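Local coordinates for protein glycerophosphoryl diester phosphodiesterase (PDB 3KS6) that belongs to the glycerophosphoryl diester phosphodiesterase family, whose members are built on a TIM-barrel fold, and carries a bound magnesium ion, at residues A[27-32]-A[232-237]; A[45-50]-A[62-67]; A[90-95]-A[127-132]; A[176-181]-A[203-208]. One frame throughout, in Å; residues are numbered along the deposited sequence.

Contact 1: residues A[27-32]-A[232-237]; sequences AAMALE and DRPTLA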
loop_
_atom_site.group_PDB
_atom_site.type_symbol
_atom_site.label_atom_id
_atom_site.label_comp_id
_atom_site.label_asym_id
_atom_site.label_seq_id
_atom_site.Cartn_x
_atom_site.Cartn_y
_atom_site.Cartn_z
ATOM N N ALA A 27 8.421 -0.703 11.524
ATOM C CA ALA A 27 9.820 -0.931 11.121
ATOM C C ALA A 27 10.510 -1.967 11.990
ATOM O O ALA A 27 11.452 -2.638 11.525
ATOM C CB ALA A 27 10.610 0.357 11.145
ATOM N N ALA A 28 10.041 -2.098 13.224
ATOM C CA ALA A 28 10.592 -3.064 14.214
ATOM C C ALA A 28 9.871 -4.411 14.307
ATOM O O ALA A 28 10.284 -5.293 15.088
ATOM C CB ALA A 28 10.592 -2.387 15.594
HETATM N N MSE A 29 8.806 -4.610 13.525
HETATM C CA MSE A 29 8.025 -5.862 13.585
HETATM C C MSE A 29 8.515 -6.941 12.654
HETATM O O MSE A 29 9.167 -6.659 11.650
HETATM C CB MSE A 29 6.551 -5.604 13.279
HETATM C CG MSE A 29 5.881 -4.831 14.353
HETATM SE SE MSE A 29 3.982 -4.568 13.835
HETATM C CE MSE A 29 3.844 -2.968 14.784
ATOM N N ALA A 30 8.180 -8.184 12.988
ATOM C CA ALA A 30 8.562 -9.329 12.206
ATOM C C ALA A 30 7.555 -9.547 11.090
ATOM O O ALA A 30 6.851 -10.558 11.076
ATOM C CB ALA A 30 8.632 -10.578 13.104
ATOM N N LEU A 31 7.497 -8.579 10.173
ATOM C CA LEU A 31 6.657 -8.629 8.982
ATOM C C LEU A 31 7.531 -8.129 7.848
ATOM O O LEU A 31 8.663 -7.709 8.071
ATOM C CB LEU A 31 5.323 -7.861 9.144
ATOM C CG LEU A 31 5.350 -6.444 9.732
ATOM C CD1 LEU A 31 6.228 -5.481 8.921
ATOM C CD2 LEU A 31 3.912 -5.906 9.924
ATOM N N GLU A 32 7.006 -8.133 6.633
ATOM C CA GLU A 32 7.832 -7.965 5.455
ATOM C C GLU A 32 7.744 -6.638 4.772
ATOM O O GLU A 32 8.709 -6.231 4.162
ATOM C CB GLU A 32 7.492 -9.049 4.443
ATOM C CG GLU A 32 7.921 -10.450 4.906
ATOM C CD GLU A 32 7.034 -10.996 5.979
ATOM O OE1 GLU A 32 5.816 -10.850 5.778
ATOM O OE2 GLU A 32 7.521 -11.572 6.998
ATOM N N ASP A 232 -4.591 -3.480 8.697
ATOM C CA ASP A 232 -4.584 -2.429 9.711
ATOM C C ASP A 232 -4.246 -2.954 11.102
ATOM O O ASP A 232 -4.145 -2.147 12.034
ATOM C CB ASP A 232 -5.955 -1.727 9.795
ATOM C CG ASP A 232 -6.165 -0.717 8.705
ATOM O OD1 ASP A 232 -5.180 -0.314 8.046
ATOM O OD2 ASP A 232 -7.342 -0.304 8.545
ATOM N N ARG A 233 -4.082 -4.282 11.240
ATOM C CA ARG A 233 -3.738 -4.909 12.525
ATOM C C ARG A 233 -2.518 -5.842 12.374
ATOM O O ARG A 233 -2.627 -7.071 12.526
ATOM C CB ARG A 233 -4.946 -5.673 13.084
ATOM C CG ARG A 233 -6.094 -4.751 13.533
ATOM C CD ARG A 233 -7.079 -5.505 14.442
ATOM N NE ARG A 233 -8.150 -4.660 15.023
ATOM C CZ ARG A 233 -9.353 -4.416 14.487
ATOM N NH1 ARG A 233 -9.699 -4.889 13.286
ATOM N NH2 ARG A 233 -10.236 -3.660 15.145
ATOM N N PRO A 234 -1.366 -5.248 12.076
ATOM C CA PRO A 234 -0.159 -6.015 11.815
ATOM C C PRO A 234 0.268 -6.906 12.984
ATOM O O PRO A 234 0.740 -8.022 12.771
ATOM C CB PRO A 234 0.880 -4.931 11.530
ATOM C CG PRO A 234 0.331 -3.655 12.192
ATOM C CD PRO A 234 -1.128 -3.794 11.927
ATOM N N THR A 235 0.062 -6.431 14.204
ATOM C CA THR A 235 0.458 -7.187 15.391
ATOM C C THR A 235 -0.346 -8.485 15.447
ATOM O O THR A 235 0.215 -9.554 15.609
ATOM C CB THR A 235 0.314 -6.321 16.653
ATOM O OG1 THR A 235 1.177 -5.158 16.548
ATOM C CG2 THR A 235 0.674 -7.144 17.898
ATOM N N LEU A 236 -1.657 -8.389 15.226
ATOM C CA LEU A 236 -2.552 -9.548 15.173
ATOM C C LEU A 236 -2.231 -10.451 14.020
ATOM O O LEU A 236 -2.226 -11.660 14.171
ATOM C CB LEU A 236 -4.027 -9.091 15.088
ATOM C CG LEU A 236 -5.084 -10.201 14.897
ATOM C CD1 LEU A 236 -5.086 -11.145 16.117
ATOM C CD2 LEU A 236 -6.472 -9.627 14.630
ATOM N N ALA A 237 -1.950 -9.874 12.861
ATOM C CA ALA A 237 -1.637 -10.654 11.684
ATOM C C ALA A 237 -0.381 -11.498 11.913
ATOM O O ALA A 237 -0.337 -12.651 11.508
ATOM C CB ALA A 237 -1.434 -9.747 10.463
#
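Met29, present as selenomethionine, and Leu31 reach from the loop 27-32 to the first turn of the helix that starts at Pro234. Most of the contact is apolar and converges on the proline ring. Leu31 lies alongside that ring, pointing the same way, and its CD2 approaches Pro234 CB to 3.6 Å. With CG set between the backbone N and the carbonyl carbon (chi1 47°), the isobutyl group is turned so that CD2 lies along the proline. Met29 passes the ring at a slant, with its SE 3.9 Å from Pro234 CB. Its chain is extended beyond CG, which carries the selenium across the gap between the two backbones. Pro234 CB is thus touched by both residues of the loop.

A second approach involves a hydroxyl. The selenomethionine chain runs at about a right angle to Thr235, and Met29 CE comes within 3.9 Å of Thr235 OG1. This is van der Waals contact alone; the polar partner of the hydroxyl is Glu14, from helix 12-15.

Backbone bonds shape each side separately. Ala30 is the centre of an inverse gamma turn, and the side chains on either side of this turn, Met29 and Leu31, both point to the helix. Arg233 is the N-cap residue, and its O receives Ala237 N at 2.9 Å. Ile238, one turn after Pro234, also touches Met29 and Leu31. The arrangement belongs to the TIM barrel of this family: the loop entering strand 33-40 meets the helix leaving strand 228-231, and strand 4-8 pairs with both strands.

Contact 2: residues A[45-50]-A[62-67]; sequences AIVVHH and GAIVDM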
loop_
_atom_site.group_PDB
_atom_site.type_symbol
_atom_site.label_atom_id
_atom_site.label_comp_id
_atom_site.label_asym_id
_atom_site.label_seq_id
_atom_site.Cartn_x
_atom_site.Cartn_y
_atom_site.Cartn_z
ATOM N N ALA A 45 7.083 18.978 -2.680
ATOM C CA ALA A 45 7.464 17.993 -1.680
ATOM C C ALA A 45 6.544 16.785 -1.843
ATOM O O ALA A 45 5.578 16.836 -2.613
ATOM C CB ALA A 45 7.338 18.574 -0.292
ATOM N N ILE A 46 6.888 15.708 -1.129
ATOM C CA ILE A 46 6.176 14.435 -1.142
ATOM C C ILE A 46 5.748 14.118 0.303
ATOM O O ILE A 46 6.587 13.986 1.171
ATOM C CB ILE A 46 7.039 13.303 -1.668
ATOM C CG1 ILE A 46 7.512 13.610 -3.094
ATOM C CG2 ILE A 46 6.243 11.963 -1.627
ATOM C CD1 ILE A 46 8.466 12.586 -3.634
ATOM N N VAL A 47 4.448 14.040 0.555
ATOM C CA VAL A 47 3.967 13.692 1.881
ATOM C C VAL A 47 3.241 12.366 1.860
ATOM O O VAL A 47 2.635 11.986 0.862
ATOM C CB VAL A 47 3.061 14.767 2.504
ATOM C CG1 VAL A 47 3.847 16.072 2.713
ATOM C CG2 VAL A 47 1.803 14.992 1.654
ATOM N N VAL A 48 3.325 11.689 2.997
ATOM C CA VAL A 48 2.771 10.357 3.213
ATOM C C VAL A 48 1.373 10.539 3.858
ATOM O O VAL A 48 1.239 10.979 4.989
ATOM C CB VAL A 48 3.672 9.525 4.151
ATOM C CG1 VAL A 48 3.128 8.123 4.333
ATOM C CG2 VAL A 48 5.126 9.488 3.620
ATOM N N HIS A 49 0.335 10.246 3.093
ATOM C CA HIS A 49 -1.060 10.460 3.512
ATOM C C HIS A 49 -1.947 9.651 2.607
ATOM O O HIS A 49 -1.663 9.532 1.409
ATOM C CB HIS A 49 -1.414 11.943 3.396
ATOM C CG HIS A 49 -2.532 12.372 4.297
ATOM N ND1 HIS A 49 -2.315 12.722 5.608
ATOM C CD2 HIS A 49 -3.865 12.528 4.084
ATOM C CE1 HIS A 49 -3.458 13.069 6.176
ATOM N NE2 HIS A 49 -4.418 12.964 5.277
ATOM N N HIS A 50 -3.049 9.121 3.138
ATOM C CA HIS A 50 -3.938 8.328 2.298
ATOM C C HIS A 50 -4.784 9.182 1.343
ATOM O O HIS A 50 -4.594 9.103 0.129
ATOM C CB HIS A 50 -4.847 7.441 3.161
ATOM C CG HIS A 50 -5.853 6.707 2.349
ATOM N ND1 HIS A 50 -7.213 6.908 2.488
ATOM C CD2 HIS A 50 -5.694 5.835 1.331
ATOM C CE1 HIS A 50 -7.840 6.174 1.586
ATOM N NE2 HIS A 50 -6.942 5.508 0.879
ATOM N N GLY A 62 -8.484 20.629 3.166
ATOM C CA GLY A 62 -7.902 21.033 1.910
ATOM C C GLY A 62 -7.092 19.961 1.185
ATOM O O GLY A 62 -6.660 18.976 1.776
ATOM N N ALA A 63 -6.932 20.171 -0.123
ATOM C CA ALA A 63 -6.134 19.302 -0.980
ATOM C C ALA A 63 -4.648 19.526 -0.780
ATOM O O ALA A 63 -4.158 20.627 -0.940
ATOM C CB ALA A 63 -6.499 19.532 -2.445
ATOM N N ILE A 64 -3.910 18.437 -0.525
ATOM C CA ILE A 64 -2.477 18.513 -0.260
ATOM C C ILE A 64 -1.726 19.230 -1.408
ATOM O O ILE A 64 -0.854 20.079 -1.144
ATOM C CB ILE A 64 -1.897 17.088 -0.019
ATOM C CG1 ILE A 64 -2.473 16.492 1.294
ATOM C CG2 ILE A 64 -0.348 17.092 -0.049
ATOM C CD1 ILE A 64 -2.194 14.932 1.514
ATOM N N VAL A 65 -2.093 18.917 -2.659
ATOM C CA VAL A 65 -1.393 19.475 -3.821
ATOM C C VAL A 65 -1.554 21.004 -3.934
ATOM O O VAL A 65 -0.760 21.622 -4.631
ATOM C CB VAL A 65 -1.835 18.796 -5.123
ATOM C CG1 VAL A 65 -3.252 19.183 -5.487
ATOM C CG2 VAL A 65 -0.810 19.049 -6.273
ATOM N N ASP A 66 -2.564 21.583 -3.269
ATOM C CA ASP A 66 -2.801 23.033 -3.258
ATOM C C ASP A 66 -2.081 23.719 -2.089
ATOM O O ASP A 66 -2.142 24.939 -1.944
ATOM C CB ASP A 66 -4.294 23.325 -3.133
ATOM C CG ASP A 66 -5.093 22.907 -4.342
ATOM O OD1 ASP A 66 -4.524 22.779 -5.431
ATOM O OD2 ASP A 66 -6.322 22.718 -4.180
HETATM N N MSE A 67 -1.380 22.955 -1.255
HETATM C CA MSE A 67 -0.799 23.478 -0.027
HETATM C C MSE A 67 0.707 23.341 -0.039
HETATM O O MSE A 67 1.222 22.406 -0.626
HETATM C CB MSE A 67 -1.312 22.648 1.177
HETATM C CG MSE A 67 -2.791 22.750 1.420
HETATM SE SE MSE A 67 -3.305 21.473 2.861
HETATM C CE MSE A 67 -4.950 21.728 2.760
#
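The carbonyl O of Ile64 receives Met67 N at 2.9 Å, closing the short 3-10 turn that holds the Ile64 side chain against Val47 and His49. A second bond, from Asp66 N to Ala63 O at 3.0 Å, tightens the same turn. Across the contact no hydrogen bond forms, and packing is apolar. Of the two branches of Ile64, CG2 meets Val47 alone, while CD1 slants across to His49 and also brushes Val47 CG2. Ile64 CD1 lies 3.6 Å from His49 CB and 3.8 Å from its CG, at the root of the imidazole and oblique to the ring. A chi1 of -155° sets CG beside that methyl.

The 45-50 segment contains strand 46-48, which runs antiparallel to both strand 33-40 and strand 86-87 and so forms part of an excursion from the alternating beta/alpha order of the barrel. The turn 64-66 folds back over this strand before helix 69-74 begins, and Leu69 and Val72 of that helix also touch Val47.

Val47 and Ile64 point toward each other tip to tip. Their CG2 methyls are 3.5 Å apart, but Val47 was modelled in two conformers, so this tightness is doubtful. Leu54 borders both His49 and Ile64.

Contact 3: residues A[90-95]-A[127-132]; sequences ELCALY and ERHSML
Cys92 of helix 88-95 sits against His129 and Met131 in the loop that follows helix 118-128. Its SG is anti to the carbonyl carbon (chi1 -74°), which brings the sulfur close to Met131 CG, 3.6 Å away. Cys92 CB is 3.8 Å from His129 CB, and both CB and SG lie against the His129 and Met131 chains. The imidazole is turned obliquely to the cysteine: SG lies 5.3 Å from the ring centroid and 62° off the ring normal, so no stacking of sulfur on a ring face arises. One face of the ring is approached by CG of Arg128.

Met131, a selenomethionine, is folded rather than extended. Bends at chi2 and chi3 curl the chain back and bring Met131 CE within 4.1 Å of Tyr95 CB. Only the base of the tyrosine takes part, since its ring leads away, and Leu91 O lies at the ring's edge, in its plane.

No direct hydrogen bond spans the contact, but a water does: it donates to Cys92 O weakly at 2.9 Å and to His129 O at 3.2 Å. The loop owes its course to a Schellman motif with Ser130, at positive phi, as C-prime residue, Ser130 N bonded to Glu127 O at 3.1 Å and Met131 N to the O of the residue before Glu127.

Phe102 of strand 101-106 underlies the contact, touching Cys92 and Met131 and stacking edge-to-face with Tyr95. Thr26 and Ala27 of helix 20-27 also touch the tyrosine, so helix 88-95 lies between helix 20-27 and the end of helix 118-128.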
loop_
_atom_site.group_PDB
_atom_site.type_symbol
_atom_site.label_atom_id
_atom_site.label_comp_id
_atom_site.label_asym_id
_atom_site.label_seq_id
_atom_site.Cartn_x
_atom_site.Cartn_y
_atom_site.Cartn_z
ATOM N N GLU A 90 11.423 11.536 5.530
ATOM C CA GLU A 90 11.315 11.181 6.946
ATOM C C GLU A 90 10.946 9.708 7.113
ATOM O O GLU A 90 11.487 9.032 7.994
ATOM C CB GLU A 90 10.299 12.087 7.620
ATOM C CG GLU A 90 10.807 13.525 7.747
ATOM C CD GLU A 90 9.703 14.571 8.066
ATOM O OE1 GLU A 90 8.496 14.257 8.087
ATOM O OE2 GLU A 90 10.072 15.742 8.269
ATOM N N LEU A 91 10.032 9.214 6.262
ATOM C CA LEU A 91 9.670 7.787 6.246
ATOM C C LEU A 91 10.885 6.925 5.901
ATOM O O LEU A 91 11.170 5.921 6.559
ATOM C CB LEU A 91 8.495 7.514 5.282
ATOM C CG LEU A 91 7.966 6.066 5.192
ATOM C CD1 LEU A 91 7.474 5.487 6.540
ATOM C CD2 LEU A 91 6.897 5.951 4.122
ATOM N N CYS A 92 11.621 7.327 4.878
ATOM C CA CYS A 92 12.808 6.576 4.460
ATOM C C CYS A 92 13.820 6.460 5.605
ATOM O O CYS A 92 14.361 5.391 5.866
ATOM C CB CYS A 92 13.451 7.253 3.248
ATOM S SG CYS A 92 12.562 7.044 1.713
ATOM N N ALA A 93 14.007 7.554 6.339
ATOM C CA ALA A 93 14.927 7.543 7.502
ATOM C C ALA A 93 14.540 6.513 8.549
ATOM O O ALA A 93 15.405 5.921 9.221
ATOM C CB ALA A 93 14.994 8.926 8.132
ATOM N N LEU A 94 13.241 6.266 8.723
ATOM C CA LEU A 94 12.830 5.261 9.685
ATOM C C LEU A 94 13.201 3.827 9.267
ATOM O O LEU A 94 13.244 2.932 10.115
ATOM C CB LEU A 94 11.314 5.332 9.911
ATOM C CG LEU A 94 10.757 6.602 10.530
ATOM C CD1 LEU A 94 9.210 6.474 10.566
ATOM C CD2 LEU A 94 11.374 6.815 11.952
ATOM N N TYR A 95 13.348 3.589 7.967
ATOM C CA TYR A 95 13.496 2.229 7.428
ATOM C C TYR A 95 14.922 1.897 6.970
ATOM O O TYR A 95 15.187 0.784 6.506
ATOM C CB TYR A 95 12.451 1.985 6.318
ATOM C CG TYR A 95 11.086 1.708 6.939
ATOM C CD1 TYR A 95 10.307 2.735 7.420
ATOM C CD2 TYR A 95 10.620 0.419 7.093
ATOM C CE1 TYR A 95 9.109 2.504 8.015
ATOM C CE2 TYR A 95 9.426 0.163 7.701
ATOM C CZ TYR A 95 8.660 1.207 8.160
ATOM O OH TYR A 95 7.447 0.978 8.777
ATOM N N GLU A 127 15.158 7.156 -4.846
ATOM C CA GLU A 127 16.568 6.972 -5.258
ATOM C C GLU A 127 17.483 7.800 -4.385
ATOM O O GLU A 127 18.527 7.336 -3.929
ATOM C CB GLU A 127 16.755 7.388 -6.706
ATOM C CG GLU A 127 16.288 6.409 -7.722
ATOM C CD GLU A 127 17.366 5.372 -8.083
ATOM O OE1 GLU A 127 18.136 4.982 -7.176
ATOM O OE2 GLU A 127 17.426 4.964 -9.278
ATOM N N ARG A 128 17.057 9.022 -4.092
ATOM C CA ARG A 128 17.835 9.930 -3.287
ATOM C C ARG A 128 18.132 9.384 -1.900
ATOM O O ARG A 128 19.208 9.639 -1.345
ATOM C CB ARG A 128 17.105 11.271 -3.256
ATOM C CG ARG A 128 17.792 12.371 -2.607
ATOM C CD ARG A 128 17.176 13.710 -3.057
ATOM N NE ARG A 128 15.732 13.851 -2.798
ATOM C CZ ARG A 128 14.780 14.060 -3.709
ATOM N NH1 ARG A 128 15.056 14.157 -4.994
ATOM N NH2 ARG A 128 13.516 14.216 -3.332
ATOM N N HIS A 129 17.194 8.626 -1.342
ATOM C CA HIS A 129 17.315 8.077 0.003
ATOM C C HIS A 129 17.575 6.555 -0.022
ATOM O O HIS A 129 17.384 5.885 0.978
ATOM C CB HIS A 129 16.075 8.460 0.828
ATOM C CG HIS A 129 15.846 9.938 0.855
ATOM N ND1 HIS A 129 16.762 10.807 1.401
ATOM C CD2 HIS A 129 14.873 10.710 0.317
ATOM C CE1 HIS A 129 16.349 12.047 1.224
ATOM N NE2 HIS A 129 15.201 12.017 0.577
ATOM N N SER A 130 17.990 6.049 -1.186
ATOM C CA SER A 130 18.382 4.659 -1.401
ATOM C C SER A 130 17.335 3.642 -0.977
ATOM O O SER A 130 17.670 2.600 -0.391
ATOM C CB SER A 130 19.706 4.365 -0.705
ATOM O OG SER A 130 20.718 5.245 -1.178
HETATM N N MSE A 131 16.075 3.940 -1.269
HETATM C CA MSE A 131 14.986 3.011 -0.971
HETATM C C MSE A 131 14.321 2.432 -2.225
HETATM O O MSE A 131 13.470 1.549 -2.089
HETATM C CB MSE A 131 13.942 3.670 -0.072
HETATM C CG MSE A 131 14.425 3.967 1.331
HETATM SE SE MSE A 131 14.873 2.325 2.291
HETATM C CE MSE A 131 13.155 1.454 2.290
ATOM N N LEU A 132 14.687 2.877 -3.436
ATOM C CA LEU A 132 14.027 2.384 -4.639
ATOM C C LEU A 132 14.126 0.879 -4.764
ATOM O O LEU A 132 13.155 0.220 -5.092
ATOM C CB LEU A 132 14.615 2.995 -5.920
ATOM C CG LEU A 132 13.869 2.675 -7.230
ATOM C CD1 LEU A 132 12.401 3.090 -7.153
ATOM C CD2 LEU A 132 14.577 3.328 -8.437
HETATM O O HOH W 1 16.658 5.314 4.076
#

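Contact 4: residues A[176-181]-A[203-208]; sequences TAIAHS and AGLDFG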
loop_
_atom_site.group_PDB
_atom_site.type_symbol
_atom_site.label_atom_id
_atom_site.label_comp_id
_atom_site.label_asym_id
_atom_site.label_seq_id
_atom_site.Cartn_x
_atom_site.Cartn_y
_atom_site.Cartn_z
ATOM N N THR A 176 -6.844 -7.697 -18.980
ATOM C CA THR A 176 -6.380 -6.343 -18.861
ATOM C C THR A 176 -5.000 -6.264 -18.237
ATOM O O THR A 176 -4.092 -5.568 -18.736
ATOM C CB THR A 176 -7.402 -5.503 -18.061
ATOM O OG1 THR A 176 -8.672 -5.588 -18.719
ATOM C CG2 THR A 176 -6.946 -4.046 -17.962
ATOM N N ALA A 177 -4.805 -7.012 -17.165
ATOM C CA ALA A 177 -3.495 -7.072 -16.543
ATOM C C ALA A 177 -2.439 -7.574 -17.543
ATOM O O ALA A 177 -1.378 -6.987 -17.668
ATOM C CB ALA A 177 -3.530 -7.971 -15.283
ATOM N N ILE A 178 -2.741 -8.636 -18.274
ATOM C CA ILE A 178 -1.810 -9.197 -19.228
ATOM C C ILE A 178 -1.470 -8.186 -20.332
ATOM O O ILE A 178 -0.289 -8.019 -20.676
ATOM C CB ILE A 178 -2.346 -10.531 -19.814
ATOM C CG1 ILE A 178 -2.321 -11.606 -18.701
ATOM C CG2 ILE A 178 -1.498 -10.982 -21.019
ATOM C CD1 ILE A 178 -3.105 -12.863 -19.076
ATOM N N ALA A 179 -2.495 -7.507 -20.846
ATOM C CA ALA A 179 -2.355 -6.526 -21.930
ATOM C C ALA A 179 -1.459 -5.370 -21.499
ATOM O O ALA A 179 -0.761 -4.745 -22.327
ATOM C CB ALA A 179 -3.688 -6.009 -22.336
ATOM N N HIS A 180 -1.472 -5.096 -20.208
ATOM C CA HIS A 180 -0.655 -4.024 -19.627
ATOM C C HIS A 180 0.662 -4.468 -18.956
ATOM O O HIS A 180 1.324 -3.667 -18.246
ATOM C CB HIS A 180 -1.522 -3.301 -18.643
ATOM C CG HIS A 180 -2.519 -2.402 -19.303
ATOM N ND1 HIS A 180 -2.316 -1.039 -19.409
ATOM C CD2 HIS A 180 -3.683 -2.665 -19.937
ATOM C CE1 HIS A 180 -3.341 -0.498 -20.045
ATOM N NE2 HIS A 180 -4.182 -1.462 -20.382
ATOM N N SER A 181 1.058 -5.695 -19.221
ATOM C CA SER A 181 2.301 -6.256 -18.660
ATOM C C SER A 181 2.366 -6.154 -17.142
ATOM O O SER A 181 3.439 -5.889 -16.580
ATOM C CB SER A 181 3.554 -5.605 -19.269
ATOM O OG SER A 181 3.571 -5.768 -20.666
ATOM N N ALA A 203 -3.395 -17.990 -15.107
ATOM C CA ALA A 203 -2.996 -17.014 -16.130
ATOM C C ALA A 203 -1.555 -16.503 -15.969
ATOM O O ALA A 203 -1.075 -15.628 -16.738
ATOM C CB ALA A 203 -4.016 -15.816 -16.121
ATOM N N GLY A 204 -0.849 -17.030 -14.985
ATOM C CA GLY A 204 0.527 -16.642 -14.758
ATOM C C GLY A 204 0.748 -15.463 -13.831
ATOM O O GLY A 204 1.902 -15.054 -13.623
ATOM N N LEU A 205 -0.332 -14.950 -13.234
ATOM C CA LEU A 205 -0.286 -13.768 -12.401
ATOM C C LEU A 205 -0.179 -14.097 -10.943
ATOM O O LEU A 205 -0.744 -15.109 -10.491
ATOM C CB LEU A 205 -1.579 -12.961 -12.593
ATOM C CG LEU A 205 -1.945 -12.433 -13.987
ATOM C CD1 LEU A 205 -3.309 -11.786 -13.911
ATOM C CD2 LEU A 205 -0.882 -11.478 -14.530
ATOM N N ASP A 206 0.513 -13.255 -10.181
ATOM C CA ASP A 206 0.549 -13.447 -8.733
ATOM C C ASP A 206 -0.740 -12.881 -8.136
ATOM O O ASP A 206 -1.372 -12.002 -8.711
ATOM C CB ASP A 206 1.736 -12.751 -8.070
ATOM C CG ASP A 206 3.053 -13.496 -8.254
ATOM O OD1 ASP A 206 3.031 -14.669 -8.647
ATOM O OD2 ASP A 206 4.110 -12.883 -8.004
ATOM N N PHE A 207 -1.118 -13.397 -6.973
ATOM C CA PHE A 207 -2.407 -13.074 -6.357
ATOM C C PHE A 207 -2.246 -12.724 -4.895
ATOM O O PHE A 207 -1.818 -13.549 -4.094
ATOM C CB PHE A 207 -3.388 -14.275 -6.474
ATOM C CG PHE A 207 -4.785 -13.991 -5.902
ATOM C CD1 PHE A 207 -5.750 -13.317 -6.665
ATOM C CD2 PHE A 207 -5.123 -14.395 -4.628
ATOM C CE1 PHE A 207 -7.006 -13.048 -6.159
ATOM C CE2 PHE A 207 -6.399 -14.130 -4.104
ATOM C CZ PHE A 207 -7.328 -13.440 -4.861
ATOM N N GLY A 208 -2.661 -11.520 -4.535
ATOM C CA GLY A 208 -2.684 -11.091 -3.158
ATOM C C GLY A 208 -3.920 -10.284 -2.792
ATOM O O GLY A 208 -4.805 -10.064 -3.629
#
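Leu205 spreads its two methyls under the last turn of helix 162-179, one to Ala177 and the other to Ile178. CD1 of Leu205 meets Ala177 CB at 4.1 Å, and CD2 comes within 4.4 Å of Ile178 CG1. The leucine CB already heads for the helix, and with CG anti to the carbonyl carbon (chi1 -60°) the fork opens against it. Ile178 starts out differently, its CB running past the other segment rather than at it. Its extended chain (chi2 167°) then carries CD1 over to Ala203, 4.3 Å from that residue's CB.

These residues sit where a beta-alpha-beta crossover of the barrel is completed: strand 184-188, helix 194-202 and the parallel strand 206-210. The end of helix 162-179 packs on the link between helix 194-202 and strand 206-210, and Ile174, one turn earlier, also touches Ala203 and Leu205.

Both helices end in Schellman motifs: Gly204 (phi 90°) closes helix 194-202, and Ser181 is the C-prime residue of helix 162-179, with Ser181 N bonded to Ile178 O at 3.1 Å and Ile182 N to Ala177 O. Val200 of helix 194-202 flanks Leu205, whereas Ile178 lies at the solvent-exposed margin.

How the contacts relate
Contact 1 pairs parts of the chain 200 residues apart at their nearest ends, and contacts 2, 3 and 4 follow one another within that span. All four belong to a single beta/alpha barrel. Contact 3 links its two neighbours: Val48 of contact 2 packs on Leu91, and Ala27 of contact 1 meets Leu94 and Tyr95. Its centre lies about 18 Å from that of contact 2 and about 19 Å from that of contact 1. Contact 4 stands apart, about 31 Å from contact 2 between centres and on the opposite side of the chain's centre, though both reach the same sheet. Contact 1 therefore joins early and late barrel elements, whereas the others tie elements closer in sequence.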